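Putative Lipoprotein (Shewanella oneidensis, PDB 3U24) is of unknown function but binds zinc and calcium ions, and its family, DUF885, belongs to a clan of metallopeptidase-like proteins. Local coordinates at residues G527-E530 and I531-R535; S424-L427 and V428-L431. One frame throughout, in Å; residues are numbered along the deposited sequence. Where two conformers were deposited one is given.

Interaction 1 (G527-E530 and I531-R535); sequences GYRE and IYDFR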
loop_
_atom_site.group_PDB
_atom_site.type_symbol
_atom_site.label_atom_id
_atom_site.label_comp_id
_atom_site.label_asym_id
_atom_site.label_seq_id
_atom_site.Cartn_x
_atom_site.Cartn_y
_atom_site.Cartn_z
ATOM N N GLY A 527 -3.343 6.356 -10.263
ATOM C CA GLY A 527 -3.533 7.682 -9.670
ATOM C C GLY A 527 -2.718 8.773 -10.342
ATOM O O GLY A 527 -3.226 9.860 -10.599
ATOM N N TYR A 528 -1.448 8.474 -10.645
ATOM C CA TYR A 528 -0.619 9.384 -11.407
ATOM C C TYR A 528 -1.255 9.819 -12.738
ATOM O O TYR A 528 -1.317 11.015 -13.061
ATOM C CB TYR A 528 0.733 8.745 -11.647
ATOM C CG TYR A 528 1.550 9.365 -12.748
ATOM C CD1 TYR A 528 1.995 10.682 -12.661
ATOM C CD2 TYR A 528 1.917 8.618 -13.861
ATOM C CE1 TYR A 528 2.780 11.241 -13.660
ATOM C CE2 TYR A 528 2.675 9.171 -14.872
ATOM C CZ TYR A 528 3.101 10.477 -14.771
ATOM O OH TYR A 528 3.848 10.998 -15.792
ATOM N N ARG A 529 -1.752 8.863 -13.495
ATOM C CA ARG A 529 -2.282 9.143 -14.828
ATOM C C ARG A 529 -3.538 9.972 -14.699
ATOM O O ARG A 529 -3.709 10.951 -15.425
ATOM C CB ARG A 529 -2.568 7.836 -15.594
ATOM C CG ARG A 529 -2.560 7.938 -17.123
ATOM C CD ARG A 529 -1.231 8.430 -17.723
ATOM N NE ARG A 529 -1.338 9.793 -18.246
ATOM C CZ ARG A 529 -0.323 10.521 -18.732
ATOM N NH1 ARG A 529 0.924 10.048 -18.818
ATOM N NH2 ARG A 529 -0.570 11.751 -19.159
ATOM N N GLU A 530 -4.420 9.607 -13.756
ATOM C CA GLU A 530 -5.664 10.387 -13.584
ATOM C C GLU A 530 -5.400 11.812 -13.123
ATOM O O GLU A 530 -6.064 12.710 -13.570
ATOM C CB GLU A 530 -6.666 9.713 -12.633
ATOM C CG GLU A 530 -7.458 8.564 -13.224
ATOM C CD GLU A 530 -8.623 8.149 -12.326
ATOM O OE1 GLU A 530 -8.385 7.469 -11.316
ATOM O OE2 GLU A 530 -9.776 8.535 -12.592
ATOM N N ILE A 531 -4.445 12.014 -12.226
ATOM C CA ILE A 531 -4.106 13.349 -11.715
ATOM C C ILE A 531 -3.489 14.241 -12.810
ATOM O O ILE A 531 -3.937 15.397 -13.020
ATOM C CB ILE A 531 -3.173 13.292 -10.478
ATOM C CG1 ILE A 531 -3.894 12.646 -9.293
ATOM C CG2 ILE A 531 -2.705 14.687 -10.074
ATOM C CD1 ILE A 531 -2.986 12.317 -8.110
ATOM N N TYR A 532 -2.500 13.715 -13.523
ATOM C CA TYR A 532 -1.872 14.450 -14.628
ATOM C C TYR A 532 -2.884 14.761 -15.726
ATOM O O TYR A 532 -2.958 15.900 -16.173
ATOM C CB TYR A 532 -0.677 13.677 -15.231
ATOM C CG TYR A 532 0.243 14.548 -16.041
ATOM C CD1 TYR A 532 -0.007 14.806 -17.393
ATOM C CD2 TYR A 532 1.376 15.135 -15.461
ATOM C CE1 TYR A 532 0.854 15.615 -18.148
ATOM C CE2 TYR A 532 2.236 15.980 -16.194
ATOM C CZ TYR A 532 1.962 16.231 -17.538
ATOM O OH TYR A 532 2.818 17.052 -18.273
ATOM N N ASP A 533 -3.650 13.774 -16.169
ATOM C CA ASP A 533 -4.688 14.037 -17.196
ATOM C C ASP A 533 -5.752 15.024 -16.678
ATOM O O ASP A 533 -6.137 15.913 -17.387
ATOM C CB ASP A 533 -5.377 12.761 -17.668
ATOM C CG ASP A 533 -4.419 11.790 -18.384
ATOM O OD1 ASP A 533 -3.319 12.238 -18.852
ATOM O OD2 ASP A 533 -4.793 10.570 -18.467
ATOM N N PHE A 534 -6.206 14.882 -15.441
ATOM C CA PHE A 534 -7.107 15.895 -14.898
ATOM C C PHE A 534 -6.466 17.278 -14.890
ATOM O O PHE A 534 -7.110 18.241 -15.228
ATOM C CB PHE A 534 -7.597 15.544 -13.490
ATOM C CG PHE A 534 -8.429 16.627 -12.841
ATOM C CD1 PHE A 534 -9.453 17.261 -13.550
ATOM C CD2 PHE A 534 -8.207 16.987 -11.535
ATOM C CE1 PHE A 534 -10.213 18.249 -12.962
ATOM C CE2 PHE A 534 -8.974 17.955 -10.930
ATOM C CZ PHE A 534 -9.957 18.616 -11.642
ATOM N N ARG A 535 -5.193 17.374 -14.529
ATOM C CA ARG A 535 -4.545 18.663 -14.551
ATOM C C ARG A 535 -4.577 19.262 -15.949
ATOM O O ARG A 535 -4.941 20.435 -16.114
ATOM C CB ARG A 535 -3.129 18.625 -14.055
ATOM C CG ARG A 535 -2.539 20.013 -14.076
ATOM C CD ARG A 535 -1.097 19.996 -13.686
ATOM N NE ARG A 535 -0.242 19.638 -14.798
ATOM C CZ ARG A 535 1.073 19.577 -14.730
ATOM N NH1 ARG A 535 1.713 19.794 -13.576
ATOM N NH2 ARG A 535 1.752 19.297 -15.822
#
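Ile531, Tyr532, Asp533 and Phe534 each donate their backbone N-H to the carbonyl four residues earlier, from Gly527 to Glu530, in unbroken alpha-helical geometry. On this frame Arg529 and Asp533, one turn apart, form an i to i+4 salt bridge. The guanidinium grips the carboxylate side-on, with two of its three nitrogens, NE and NH2, directed at a single oxygen: Arg529 NH2 lies 2.8 Å from Asp533 OD1 in a fairly straight bond, while Arg529 NE stands 3.2 Å from Asp533 OD1 and is more bent, at 140°. Asp533 OD1 lies in the guanidinium plane, but both nitrogens reach it from one face of the carboxylate, and the two flat groups are turned 35° apart. Arg529 is bent at chi2 and chi3, which turns the chain along the helix in the C-terminal direction and brings NE and NH2 round to the aspartate. The same guanidinium nears the Tyr532 ring, NH2 being 3.6 Å from Tyr532 CD1, with the planes steeply inclined at 66°. Its other end, NH1, forms a second salt bridge, to Asp270, so the arginine links two carboxylates. With an alanine in place of Arg529, Asp533 would probably lose its partner within the helix and Asp270 its guanidinium. On another side of the helix, Ile531 CG1 packs 3.1 Å from Gly527 O, and its side chain goes on to meet Val563 and Phe555. Tyr532 OH bonds to Glu451, and the Glu530 carboxylate to the backbone N of Gly257. Helix 523-542 lies against helix 435-451, which carries the zinc ligand Glu439, and Arg529 joins it to helix 260-289 through Asp270; its i to i+4 pairing with Asp533 is a familiar intrahelical salt bridge of alpha-helices.

Interaction 2 (S424-L427 and V428-L431); sequences SPSL and VKSL
Ser426 OG accepts the backbone N-H of Lys429 at 3.0 Å, in a nearly straight bond of 168°. Its chi1 of 82° places the hydroxyl between the backbone N and the carbonyl carbon, turned to the first turn of helix 427-432. The same oxygen is also hydrogen-bonded to Asp93 of helix 88-111, which ties the cap to a neighbouring helix. Ser426 is thus a classic serine N-cap: its side chain accepts an N-H of the first turn, the defining bond. Its own carbonyl begins the helical pattern, accepting from Ser430 N at 3.0 Å, and Leu427 O does likewise for Leu431 N. Before the cap, Ser424 O takes a bond from Asn89 and, in one of two conformers modelled for Lys429, another from Lys429 NZ at 3.2 Å. In that conformer the lysine reaches back over the loop by bending at chi3 and chi4, its CG passes 3.3 Å from Ser426 OG, and its ammonium is further held by the carbonyl of Tyr558 and, weakly, by Asn89. A water lies 3.1 Å from Ser430 OG and accepts a weak bond from Ser426 N. Beside these polar links, Leu427 CG meets Leu431 CD1 at 4.1 Å, and both leucines touch Pro368.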
loop_
_atom_site.group_PDB
_atom_site.type_symbol
_atom_site.label_atom_id
_atom_site.label_comp_id
_atom_site.label_asym_id
_atom_site.label_seq_id
_atom_site.Cartn_x
_atom_site.Cartn_y
_atom_site.Cartn_z
ATOM N N SER A 424 -9.108 19.122 6.528
ATOM C CA SER A 424 -10.537 18.729 6.650
ATOM C C SER A 424 -10.799 17.227 6.860
ATOM O O SER A 424 -11.405 16.567 6.042
ATOM C CB SER A 424 -11.306 19.234 5.421
ATOM O OG SER A 424 -11.458 20.652 5.494
ATOM N N PRO A 425 -10.372 16.688 7.995
ATOM C CA PRO A 425 -10.387 15.228 8.119
ATOM C C PRO A 425 -11.769 14.596 8.389
ATOM O O PRO A 425 -12.697 15.248 8.813
ATOM C CB PRO A 425 -9.474 14.996 9.335
ATOM C CG PRO A 425 -9.747 16.198 10.198
ATOM C CD PRO A 425 -10.028 17.355 9.265
ATOM N N SER A 426 -11.901 13.319 8.111
ATOM C CA SER A 426 -13.039 12.569 8.591
ATOM C C SER A 426 -12.585 11.182 8.956
ATOM O O SER A 426 -11.629 10.653 8.371
ATOM C CB SER A 426 -14.148 12.494 7.545
ATOM O OG SER A 426 -13.886 11.470 6.622
ATOM N N LEU A 427 -13.274 10.589 9.921
ATOM C CA LEU A 427 -12.968 9.231 10.341
ATOM C C LEU A 427 -13.054 8.272 9.158
ATOM O O LEU A 427 -12.148 7.516 8.925
ATOM C CB LEU A 427 -13.892 8.812 11.498
ATOM C CG LEU A 427 -13.475 7.599 12.365
ATOM C CD1 LEU A 427 -12.004 7.627 12.788
ATOM C CD2 LEU A 427 -14.371 7.508 13.608
ATOM N N VAL A 428 -14.117 8.353 8.359
ATOM C CA VAL A 428 -14.258 7.510 7.173
ATOM C C VAL A 428 -13.090 7.602 6.173
ATOM O O VAL A 428 -12.607 6.582 5.714
ATOM C CB VAL A 428 -15.614 7.749 6.486
ATOM C CG1 VAL A 428 -15.705 7.008 5.156
ATOM C CG2 VAL A 428 -16.729 7.306 7.433
ATOM N N LYS A 429 -12.638 8.807 5.847
ATOM C CA LYS A 429 -11.499 8.967 4.950
ATOM C C LYS A 429 -10.232 8.450 5.570
ATOM O O LYS A 429 -9.397 7.905 4.863
ATOM C CB LYS A 429 -11.260 10.422 4.551
ATOM C CG LYS A 429 -12.378 11.051 3.753
ATOM C CD LYS A 429 -11.914 12.339 3.070
ATOM C CE LYS A 429 -11.571 13.433 4.063
ATOM N NZ LYS A 429 -11.904 14.744 3.462
ATOM N N SER A 430 -10.061 8.635 6.874
ATOM C CA SER A 430 -8.857 8.154 7.536
ATOM C C SER A 430 -8.809 6.628 7.496
ATOM O O SER A 430 -7.792 6.078 7.206
ATOM C CB SER A 430 -8.766 8.669 8.974
ATOM O OG SER A 430 -8.589 10.072 8.970
ATOM N N LEU A 431 -9.943 5.960 7.697
ATOM C CA LEU A 431 -9.995 4.504 7.669
ATOM C C LEU A 431 -10.028 3.908 6.276
ATOM O O LEU A 431 -9.438 2.860 6.038
ATOM C CB LEU A 431 -11.219 4.021 8.440
ATOM C CG LEU A 431 -11.300 4.385 9.923
ATOM C CD1 LEU A 431 -12.680 4.039 10.513
ATOM C CD2 LEU A 431 -10.195 3.702 10.704
HETATM O O HOH W 1 -8.980 12.198 6.696
#

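How the interactions relate
Interactions 1 and 2 illustrate two ways in which side chains secure a helix locally, one inside helix 523-542 and the other at the start of helix 427-432. They follow in series along the chain, 424-431 first, and do not touch: their centres are 23 Å apart and their nearest atoms about 14 Å. Neither supplies a zinc ligand. In interaction 1, the side chain of Tyr528 lies about 10 Å from a bound zinc ion. Separately, it is about 9 Å from the side chain of His408, which binds zinc together with His414 and Glu439. In interaction 2, the Leu431 side chain is about 12 Å from a bound zinc ion.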